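Local coordinates for protein alpha-L-rhamnosidase (Streptomyces avermitilis, PDB 3W5M) that hydrolyses terminal non-reducing alpha-L-rhamnose residues from plant flavonoid glycosides and from the arabinogalactan-protein gum arabic, and binds L-rhamnose through a calcium-dependent carbohydrate-binding module, at residues Ser317-Tyr322 with Tyr359-Ser364; Leu525-Val530 with Thr566-Arg571; Asn541-Ala546 with Ala633-Leu638. All blocks are in the same frame, centred on the assembly; numbering follows the deposited sequence.

Interaction 1: Ser317-Tyr322 with Tyr359-Ser364; sequences SRARLY and YDVTSS
Leu321 and Tyr359 form a hydrogen-bonded antiparallel pair where strand 353-360 runs out beside strand 316-326, inside one sheet of a beta-sandwich domain. Their two backbone N-H...O bonds are each 2.9 Å long (Leu321 N to Tyr359 O, Tyr359 N to Leu321 O). Beyond the non-hydrogen-bonded pair Arg320 and Asp360, Val361 N still reaches Ala319 O at 3.0 Å. Then a side chain takes over: Thr362 OG1 accepts from Ala319 N at 3.0 Å. Threonine suits the place because its hydroxyl stands close to the main chain, turned anti to its own carbonyl carbon (chi1 -59°), while CG2 lies against Arg318 CA.

An Asx turn positions that hydroxyl, with Asp360 OD1 taking Thr362 N at 3.0 Å. Arg320, bent at chi2 (-68°), swings NH1 back onto Ala319 O from the face opposite Val361 N, so the carbonyl oxygen is held from both sides. NH1 also makes a long salt bridge to Asp360, the two flat groups turned 42° apart, while NE pairs with Glu109 of the N-terminal immunoglobulin-like domain.

Leu321 and Val361 rest on Ala331 and Leu333 of another sheet, and Tyr359 OH bonds to Asp341. A single water completes the polar side, accepting from Arg320 NH1 at 2.8 Å, donating to Asp360 OD2 at 3.1 Å and lying 2.8 Å from Thr362 OG1.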
loop_
_atom_site.group_PDB
_atom_site.type_symbol
_atom_site.label_atom_id
_atom_site.label_comp_id
_atom_site.label_asym_id
_atom_site.label_seq_id
_atom_site.Cartn_x
_atom_site.Cartn_y
_atom_site.Cartn_z
ATOM N N SER A 317 -3.371 14.382 34.470
ATOM C CA SER A 317 -3.699 15.459 33.568
ATOM C C SER A 317 -3.617 15.004 32.112
ATOM O O SER A 317 -4.343 15.529 31.270
ATOM C CB SER A 317 -2.813 16.697 33.820
ATOM O OG SER A 317 -1.436 16.368 33.678
ATOM N N ARG A 318 -2.752 14.023 31.813
ATOM C CA ARG A 318 -2.555 13.595 30.408
ATOM C C ARG A 318 -1.733 12.313 30.356
ATOM O O ARG A 318 -0.862 12.108 31.191
ATOM C CB ARG A 318 -1.799 14.710 29.683
ATOM C CG ARG A 318 -1.726 14.609 28.187
ATOM C CD ARG A 318 -0.889 15.758 27.657
ATOM N NE ARG A 318 0.541 15.465 27.743
ATOM C CZ ARG A 318 1.473 16.145 27.068
ATOM N NH1 ARG A 318 1.115 17.148 26.268
ATOM N NH2 ARG A 318 2.760 15.823 27.191
ATOM N N ALA A 319 -2.005 11.433 29.396
ATOM C CA ALA A 319 -1.093 10.308 29.158
ATOM C C ALA A 319 -0.989 10.084 27.659
ATOM O O ALA A 319 -1.989 10.234 26.929
ATOM C CB ALA A 319 -1.530 9.026 29.879
ATOM N N ARG A 320 0.231 9.747 27.205
ATOM C CA ARG A 320 0.502 9.517 25.793
ATOM C C ARG A 320 1.293 8.249 25.680
ATOM O O ARG A 320 2.155 7.954 26.544
ATOM C CB ARG A 320 1.372 10.655 25.209
ATOM C CG ARG A 320 0.714 12.023 25.253
ATOM C CD ARG A 320 -0.477 12.076 24.296
ATOM N NE ARG A 320 -1.110 13.397 24.248
ATOM C CZ ARG A 320 -2.240 13.715 24.873
ATOM N NH1 ARG A 320 -2.874 12.801 25.609
ATOM N NH2 ARG A 320 -2.744 14.937 24.758
ATOM N N LEU A 321 0.995 7.454 24.654
ATOM C CA LEU A 321 1.862 6.346 24.318
ATOM C C LEU A 321 2.486 6.674 22.960
ATOM O O LEU A 321 1.767 6.933 22.004
ATOM C CB LEU A 321 1.099 5.007 24.229
ATOM C CG LEU A 321 1.891 3.769 23.807
ATOM C CD1 LEU A 321 2.831 3.339 24.927
ATOM C CD2 LEU A 321 1.000 2.592 23.411
ATOM N N TYR A 322 3.810 6.649 22.915
ATOM C CA TYR A 322 4.578 6.715 21.667
ATOM C C TYR A 322 5.120 5.308 21.407
ATOM O O TYR A 322 5.699 4.670 22.307
ATOM C CB TYR A 322 5.739 7.727 21.828
ATOM C CG TYR A 322 5.287 9.058 22.376
ATOM C CD1 TYR A 322 4.786 10.022 21.547
ATOM C CD2 TYR A 322 5.329 9.324 23.737
ATOM C CE1 TYR A 322 4.372 11.246 22.025
ATOM C CE2 TYR A 322 4.920 10.544 24.245
ATOM C CZ TYR A 322 4.431 11.493 23.384
ATOM O OH TYR A 322 4.000 12.704 23.862
ATOM N N TYR A 359 -0.491 8.078 20.670
ATOM C CA TYR A 359 -1.861 7.791 21.095
ATOM C C TYR A 359 -2.183 8.512 22.381
ATOM O O TYR A 359 -1.349 8.590 23.274
ATOM C CB TYR A 359 -2.084 6.282 21.285
ATOM C CG TYR A 359 -1.693 5.434 20.098
ATOM C CD1 TYR A 359 -2.577 5.266 19.009
ATOM C CD2 TYR A 359 -0.441 4.785 20.053
ATOM C CE1 TYR A 359 -2.230 4.484 17.909
ATOM C CE2 TYR A 359 -0.092 3.998 18.943
ATOM C CZ TYR A 359 -0.997 3.856 17.881
ATOM O OH TYR A 359 -0.656 3.076 16.775
ATOM N N ASP A 360 -3.411 9.033 22.455
ATOM C CA ASP A 360 -3.928 9.643 23.670
ATOM C C ASP A 360 -4.522 8.537 24.531
ATOM O O ASP A 360 -5.543 7.927 24.160
ATOM C CB ASP A 360 -5.021 10.653 23.296
ATOM C CG ASP A 360 -5.661 11.328 24.521
ATOM O OD1 ASP A 360 -5.632 10.761 25.648
ATOM O OD2 ASP A 360 -6.191 12.444 24.340
ATOM N N VAL A 361 -3.918 8.279 25.682
ATOM C CA VAL A 361 -4.395 7.212 26.550
ATOM C C VAL A 361 -4.753 7.712 27.952
ATOM O O VAL A 361 -4.764 6.938 28.903
ATOM C CB VAL A 361 -3.428 6.009 26.613
ATOM C CG1 VAL A 361 -3.291 5.357 25.226
ATOM C CG2 VAL A 361 -2.070 6.411 27.219
ATOM N N THR A 362 -5.057 8.995 28.056
ATOM C CA THR A 362 -5.383 9.622 29.335
ATOM C C THR A 362 -6.438 8.820 30.110
ATOM O O THR A 362 -6.286 8.592 31.313
ATOM C CB THR A 362 -5.858 11.074 29.127
ATOM O OG1 THR A 362 -4.819 11.805 28.483
ATOM C CG2 THR A 362 -6.153 11.777 30.482
ATOM N N SER A 363 -7.480 8.368 29.423
ATOM C CA SER A 363 -8.614 7.751 30.144
ATOM C C SER A 363 -8.434 6.258 30.390
ATOM O O SER A 363 -9.266 5.623 31.064
ATOM C CB SER A 363 -9.941 8.052 29.441
ATOM O OG SER A 363 -9.955 7.475 28.155
ATOM N N SER A 364 -7.332 5.703 29.878
ATOM C CA SER A 364 -6.988 4.307 30.051
ATOM C C SER A 364 -6.062 4.029 31.219
ATOM O O SER A 364 -6.022 2.913 31.708
ATOM C CB SER A 364 -6.358 3.752 28.770
ATOM O OG SER A 364 -7.269 2.954 28.048
HETATM O O HOH W 1 -5.174 13.972 26.804
#

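Interaction 2: Leu525-Val530 with Thr566-Arg571; sequences LRHAEV and TFHGFR
His527 meets His568 with a face and Phe570 with an edge, and the three rings form a buried aromatic cluster in the concanavalin-like beta-sandwich. The side chain of His527 begins with CB against Phe570 CB, 3.7 Å away. From there CG stands anti to the carbonyl carbon (chi1 -59°), which brings the imidazole over His568. His568 CD2 sits above the centre of the His527 ring, and the two imidazoles stack face to face, centroids 4.0 Å apart and planes tilted by 28°.

One edge of the ring has a different task. CD2 of His527 points at the middle of the Phe570 face, 3.6 Å above its plane, in an edge-to-face pair with planes at 73°. Across the ring, ND1 hydrogen-bonds to Ala547 O. At the tip, His527 CE1 and NE2 lie 3.4 and 3.5 Å from His568 CD2. Histidine suits the place because it offers a flat face, a C-H edge and a polar nitrogen at once; His568 is itself fixed through NE2 to Asp549. Replacing His527 by an alanine is likely to cost Ala547 O this donor, His568 its stacking partner and the Phe570 face its C-H edge.

Beyond the rings, Arg571 N donates to Ala528 O (2.9 Å), and a water links Gly569 O to His527 O, the latter bond weak. The axes of the short segments 525-528 and 568-570 approach to 5.7 Å, before the chain turns a corner at Arg571 into strand 572-576, which pairs with strand 522-528. His527 and Phe570 also both touch Val511 of strand 510-515, and strand 548-552 flanks the other side of strand 522-528.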
loop_
_atom_site.group_PDB
_atom_site.type_symbol
_atom_site.label_atom_id
_atom_site.label_comp_id
_atom_site.label_asym_id
_atom_site.label_seq_id
_atom_site.Cartn_x
_atom_site.Cartn_y
_atom_site.Cartn_z
ATOM N N LEU A 525 -9.544 -20.059 5.521
ATOM C CA LEU A 525 -10.142 -19.006 4.698
ATOM C C LEU A 525 -9.141 -18.667 3.636
ATOM O O LEU A 525 -8.098 -18.109 3.950
ATOM C CB LEU A 525 -10.393 -17.729 5.512
ATOM C CG LEU A 525 -11.161 -17.910 6.829
ATOM C CD1 LEU A 525 -11.215 -16.605 7.613
ATOM C CD2 LEU A 525 -12.559 -18.447 6.544
ATOM N N ARG A 526 -9.473 -18.969 2.394
ATOM C CA ARG A 526 -8.663 -18.544 1.251
ATOM C C ARG A 526 -9.337 -17.357 0.565
ATOM O O ARG A 526 -10.556 -17.198 0.615
ATOM C CB ARG A 526 -8.417 -19.688 0.275
ATOM C CG ARG A 526 -7.520 -20.790 0.839
ATOM C CD ARG A 526 -6.893 -21.664 -0.234
ATOM N NE ARG A 526 -7.895 -22.280 -1.106
ATOM C CZ ARG A 526 -7.762 -22.443 -2.421
ATOM N NH1 ARG A 526 -6.652 -22.053 -3.041
ATOM N NH2 ARG A 526 -8.751 -22.993 -3.117
ATOM N N HIS A 527 -8.533 -16.499 -0.065
ATOM C CA HIS A 527 -9.030 -15.251 -0.579
ATOM C C HIS A 527 -8.670 -15.133 -2.049
ATOM O O HIS A 527 -7.536 -15.425 -2.434
ATOM C CB HIS A 527 -8.438 -14.065 0.214
ATOM C CG HIS A 527 -8.756 -14.100 1.675
ATOM N ND1 HIS A 527 -8.076 -14.908 2.558
ATOM C CD2 HIS A 527 -9.644 -13.398 2.414
ATOM C CE1 HIS A 527 -8.564 -14.739 3.774
ATOM N NE2 HIS A 527 -9.522 -13.835 3.714
ATOM N N ALA A 528 -9.651 -14.732 -2.854
ATOM C CA ALA A 528 -9.475 -14.655 -4.323
ATOM C C ALA A 528 -10.126 -13.450 -4.918
ATOM O O ALA A 528 -11.164 -12.987 -4.452
ATOM C CB ALA A 528 -10.025 -15.909 -5.009
ATOM N N GLU A 529 -9.544 -12.975 -6.018
ATOM C CA GLU A 529 -10.104 -11.826 -6.729
ATOM C C GLU A 529 -11.235 -12.228 -7.692
ATOM O O GLU A 529 -12.124 -11.429 -7.959
ATOM C CB GLU A 529 -8.988 -11.149 -7.560
ATOM C CG GLU A 529 -7.779 -10.635 -6.799
ATOM C CD GLU A 529 -6.924 -9.711 -7.668
ATOM O OE1 GLU A 529 -6.154 -10.237 -8.519
ATOM O OE2 GLU A 529 -7.055 -8.465 -7.525
ATOM N N VAL A 530 -11.162 -13.448 -8.223
ATOM C CA VAL A 530 -12.097 -13.942 -9.260
ATOM C C VAL A 530 -12.417 -15.422 -9.045
ATOM O O VAL A 530 -11.782 -16.092 -8.206
ATOM C CB VAL A 530 -11.527 -13.731 -10.689
ATOM C CG1 VAL A 530 -11.388 -12.233 -10.991
ATOM C CG2 VAL A 530 -10.189 -14.432 -10.843
ATOM N N THR A 566 -1.849 -9.409 8.712
ATOM C CA THR A 566 -1.822 -9.823 7.299
ATOM C C THR A 566 -2.853 -8.967 6.583
ATOM O O THR A 566 -3.647 -8.298 7.223
ATOM C CB THR A 566 -2.150 -11.329 7.111
ATOM O OG1 THR A 566 -1.944 -11.667 5.743
ATOM C CG2 THR A 566 -3.601 -11.605 7.457
ATOM N N PHE A 567 -2.810 -8.955 5.255
ATOM C CA PHE A 567 -3.910 -8.386 4.467
ATOM C C PHE A 567 -3.966 -9.061 3.126
ATOM O O PHE A 567 -2.954 -9.589 2.674
ATOM C CB PHE A 567 -3.831 -6.850 4.313
ATOM C CG PHE A 567 -2.722 -6.355 3.419
ATOM C CD1 PHE A 567 -1.449 -6.060 3.951
ATOM C CD2 PHE A 567 -2.968 -6.066 2.078
ATOM C CE1 PHE A 567 -0.447 -5.560 3.114
ATOM C CE2 PHE A 567 -1.962 -5.588 1.241
ATOM C CZ PHE A 567 -0.712 -5.313 1.773
ATOM N N HIS A 568 -5.148 -9.060 2.506
ATOM C CA HIS A 568 -5.308 -9.718 1.209
ATOM C C HIS A 568 -6.130 -8.817 0.295
ATOM O O HIS A 568 -6.869 -7.929 0.752
ATOM C CB HIS A 568 -6.031 -11.072 1.345
ATOM C CG HIS A 568 -5.751 -11.787 2.639
ATOM N ND1 HIS A 568 -4.528 -12.354 2.928
ATOM C CD2 HIS A 568 -6.554 -12.049 3.699
ATOM C CE1 HIS A 568 -4.583 -12.913 4.129
ATOM N NE2 HIS A 568 -5.805 -12.753 4.614
ATOM N N GLY A 569 -6.012 -9.071 -0.998
ATOM C CA GLY A 569 -6.855 -8.425 -2.019
ATOM C C GLY A 569 -7.808 -9.474 -2.587
ATOM O O GLY A 569 -7.366 -10.517 -3.083
ATOM N N PHE A 570 -9.108 -9.224 -2.484
ATOM C CA PHE A 570 -10.103 -10.282 -2.763
ATOM C C PHE A 570 -11.492 -9.727 -2.843
ATOM O O PHE A 570 -11.808 -8.694 -2.215
ATOM C CB PHE A 570 -10.094 -11.340 -1.638
ATOM C CG PHE A 570 -10.476 -10.799 -0.295
ATOM C CD1 PHE A 570 -9.561 -10.055 0.464
ATOM C CD2 PHE A 570 -11.722 -11.074 0.250
ATOM C CE1 PHE A 570 -9.921 -9.580 1.720
ATOM C CE2 PHE A 570 -12.080 -10.597 1.498
ATOM C CZ PHE A 570 -11.190 -9.840 2.229
ATOM N N ARG A 571 -12.321 -10.449 -3.598
ATOM C CA ARG A 571 -13.772 -10.278 -3.599
ATOM C C ARG A 571 -14.455 -11.519 -3.004
ATOM O O ARG A 571 -15.565 -11.443 -2.455
ATOM C CB ARG A 571 -14.261 -10.067 -5.033
ATOM C CG ARG A 571 -15.791 -10.105 -5.128
ATOM C CD ARG A 571 -16.326 -9.628 -6.476
ATOM N NE ARG A 571 -17.739 -9.973 -6.599
ATOM C CZ ARG A 571 -18.526 -9.611 -7.612
ATOM N NH1 ARG A 571 -18.035 -8.894 -8.617
ATOM N NH2 ARG A 571 -19.802 -9.994 -7.632
HETATM O O HOH W 2 -6.242 -12.891 -2.207
#

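Interaction 3: Asn541-Ala546 with Ala633-Leu638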
loop_
_atom_site.group_PDB
_atom_site.type_symbol
_atom_site.label_atom_id
_atom_site.label_comp_id
_atom_site.label_asym_id
_atom_site.label_seq_id
_atom_site.Cartn_x
_atom_site.Cartn_y
_atom_site.Cartn_z
ATOM N N ASN A 541 -3.243 -16.619 -10.046
ATOM C CA ASN A 541 -2.625 -15.296 -10.310
ATOM C C ASN A 541 -1.950 -14.691 -9.065
ATOM O O ASN A 541 -1.219 -13.695 -9.155
ATOM C CB ASN A 541 -3.650 -14.330 -10.923
ATOM C CG ASN A 541 -4.708 -13.875 -9.931
ATOM O OD1 ASN A 541 -5.352 -14.686 -9.246
ATOM N ND2 ASN A 541 -4.888 -12.564 -9.841
ATOM N N LEU A 542 -2.222 -15.296 -7.895
ATOM C CA LEU A 542 -1.606 -14.858 -6.656
ATOM C C LEU A 542 -0.159 -15.355 -6.538
ATOM O O LEU A 542 0.603 -14.866 -5.688
ATOM C CB LEU A 542 -2.448 -15.288 -5.435
ATOM C CG LEU A 542 -3.940 -14.924 -5.399
ATOM C CD1 LEU A 542 -4.511 -15.421 -4.075
ATOM C CD2 LEU A 542 -4.225 -13.423 -5.564
ATOM N N ARG A 543 0.221 -16.313 -7.398
ATOM C CA ARG A 543 1.538 -16.870 -7.447
ATOM C C ARG A 543 1.914 -17.444 -6.072
ATOM O O ARG A 543 1.161 -18.241 -5.522
ATOM C CB ARG A 543 2.552 -15.839 -8.009
ATOM C CG ARG A 543 2.044 -15.235 -9.319
ATOM C CD ARG A 543 3.128 -14.436 -10.051
ATOM N NE ARG A 543 3.721 -13.413 -9.204
ATOM C CZ ARG A 543 4.205 -12.243 -9.624
ATOM N NH1 ARG A 543 4.162 -11.898 -10.922
ATOM N NH2 ARG A 543 4.731 -11.405 -8.727
ATOM N N SER A 544 3.024 -17.019 -5.487
ATOM C CA SER A 544 3.447 -17.594 -4.206
ATOM C C SER A 544 2.699 -17.115 -2.957
ATOM O O SER A 544 2.859 -17.714 -1.895
ATOM C CB SER A 544 4.964 -17.424 -4.022
ATOM O OG SER A 544 5.266 -16.142 -3.506
ATOM N N ALA A 545 1.880 -16.067 -3.063
ATOM C CA ALA A 545 1.110 -15.585 -1.902
ATOM C C ALA A 545 -0.065 -16.531 -1.566
ATOM O O ALA A 545 -1.054 -16.578 -2.296
ATOM C CB ALA A 545 0.617 -14.152 -2.141
ATOM N N ALA A 546 0.022 -17.279 -0.463
ATOM C CA ALA A 546 -1.074 -18.175 -0.102
ATOM C C ALA A 546 -2.379 -17.426 0.213
ATOM O O ALA A 546 -3.472 -17.907 -0.118
ATOM C CB ALA A 546 -0.677 -19.090 1.050
ATOM N N ALA A 633 -2.734 -7.991 -3.941
ATOM C CA ALA A 633 -3.191 -9.383 -3.803
ATOM C C ALA A 633 -2.095 -10.429 -4.029
ATOM O O ALA A 633 -1.923 -11.333 -3.203
ATOM C CB ALA A 633 -4.421 -9.648 -4.678
ATOM N N ARG A 634 -1.343 -10.336 -5.131
ATOM C CA ARG A 634 -0.315 -11.340 -5.370
ATOM C C ARG A 634 0.934 -11.125 -4.532
ATOM O O ARG A 634 0.992 -10.195 -3.711
ATOM C CB ARG A 634 0.042 -11.426 -6.869
ATOM C CG ARG A 634 0.735 -10.193 -7.414
ATOM C CD ARG A 634 1.200 -10.491 -8.837
ATOM N NE ARG A 634 1.796 -9.333 -9.516
ATOM C CZ ARG A 634 1.323 -8.804 -10.644
ATOM N NH1 ARG A 634 0.238 -9.313 -11.226
ATOM N NH2 ARG A 634 1.922 -7.758 -11.193
ATOM N N ASP A 635 1.945 -11.961 -4.751
ATOM C CA ASP A 635 3.240 -11.814 -4.064
ATOM C C ASP A 635 4.087 -10.663 -4.692
ATOM O O ASP A 635 5.182 -10.895 -5.219
ATOM C CB ASP A 635 4.012 -13.130 -4.085
ATOM C CG ASP A 635 4.302 -13.626 -5.520
ATOM O OD1 ASP A 635 3.736 -13.066 -6.507
ATOM O OD2 ASP A 635 5.092 -14.605 -5.657
ATOM N N GLU A 636 3.563 -9.435 -4.630
ATOM C CA GLU A 636 4.286 -8.268 -5.117
ATOM C C GLU A 636 4.007 -7.133 -4.129
ATOM O O GLU A 636 4.640 -7.109 -3.099
ATOM C CB GLU A 636 3.934 -7.965 -6.585
ATOM C CG GLU A 636 4.937 -7.021 -7.215
ATOM C CD GLU A 636 5.121 -7.231 -8.702
ATOM O OE1 GLU A 636 4.382 -8.062 -9.301
ATOM O OE2 GLU A 636 6.034 -6.562 -9.265
ATOM N N ARG A 637 3.033 -6.267 -4.390
ATOM C CA ARG A 637 2.644 -5.197 -3.432
ATOM C C ARG A 637 3.810 -4.285 -3.136
ATOM O O ARG A 637 4.103 -3.993 -1.975
ATOM C CB ARG A 637 2.120 -5.811 -2.119
ATOM C CG ARG A 637 1.336 -7.093 -2.385
ATOM C CD ARG A 637 0.513 -7.469 -1.149
ATOM N NE ARG A 637 -0.052 -8.808 -1.266
ATOM C CZ ARG A 637 -0.635 -9.417 -0.235
ATOM N NH1 ARG A 637 -0.689 -8.776 0.928
ATOM N NH2 ARG A 637 -1.130 -10.650 -0.356
ATOM N N LEU A 638 4.488 -3.869 -4.211
ATOM C CA LEU A 638 5.659 -3.015 -4.113
ATOM C C LEU A 638 5.318 -1.603 -4.557
ATOM O O LEU A 638 4.320 -1.400 -5.263
ATOM C CB LEU A 638 6.778 -3.591 -4.985
ATOM C CG LEU A 638 7.137 -5.051 -4.661
ATOM C CD1 LEU A 638 8.244 -5.478 -5.616
ATOM C CD2 LEU A 638 7.648 -5.204 -3.231
HETATM O O HOH W 3 5.382 -9.403 -11.599
#
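The rhamnose-binding active site meets the beta-sandwich here: the loop carrying Arg634, Asp635 and Glu636, all three seen to bind rhamnose, is gripped by a type II' beta turn from Leu542 to Ala545. Asp635 is held at both oxygens. Asp635 OD1 takes two nitrogens of Arg543 side-on, NE at 2.7 Å on the syn lone pair and NH2 at 2.9 Å from above the carboxylate plane. Asp635 OD2 receives Ser544 OG at 2.6 Å on the anti side, and weakly Ser544 N.

A bend at chi3 (-54°) turns Arg543 NE and NH2 together onto Asp635 OD1, the two side chains crossing at about a right angle. Arg634 CD lies over one face of the Arg543 guanidinium, 3.5 Å above the plane, and Arg543 NH2 has a weak bond to Glu636 OE1. Arg634 NE (2.9 Å) and NH2 both bond to Glu636 OE1, side-on. A water joins Arg543 NH1 to Glu636 OE1. Arginine suits both places, since each flat, multi-pronged group can serve several acceptors. Leu542 CD2 packs on Ala633 CB.

Arg634 NH1 pairs with Glu895, the inferred catalytic base, and Glu636 is the inferred proton donor. The arrangement is consistent with the (alpha/alpha)6-barrel catalytic site of family 78 glycosidases.

Overall arrangement
Following the chain from the N terminus, interaction 1 comes first, joining 317-322 to 359-364 and closing a 36-residue excursion, half of it strand and with no helix, within one domain before either of the others opens. Interactions 2 and 3 alternate: 525-530 is followed by 541-546, then 566-571 closes the first and 633-638 the second, so their loops cross rather than nest. Their centres lie about 10 Å apart and they touch directly, with probable hydrogen bonds between Glu529 and Asn541 and between Phe567 and Arg637. Interaction 2 joins strands 522-528 and 568-570 within the concanavalin-like domain, and interaction 3 ties that domain to the catalytic barrel. Interaction 1, whose centre is 36 to 39 Å away, belongs to a separate sandwich.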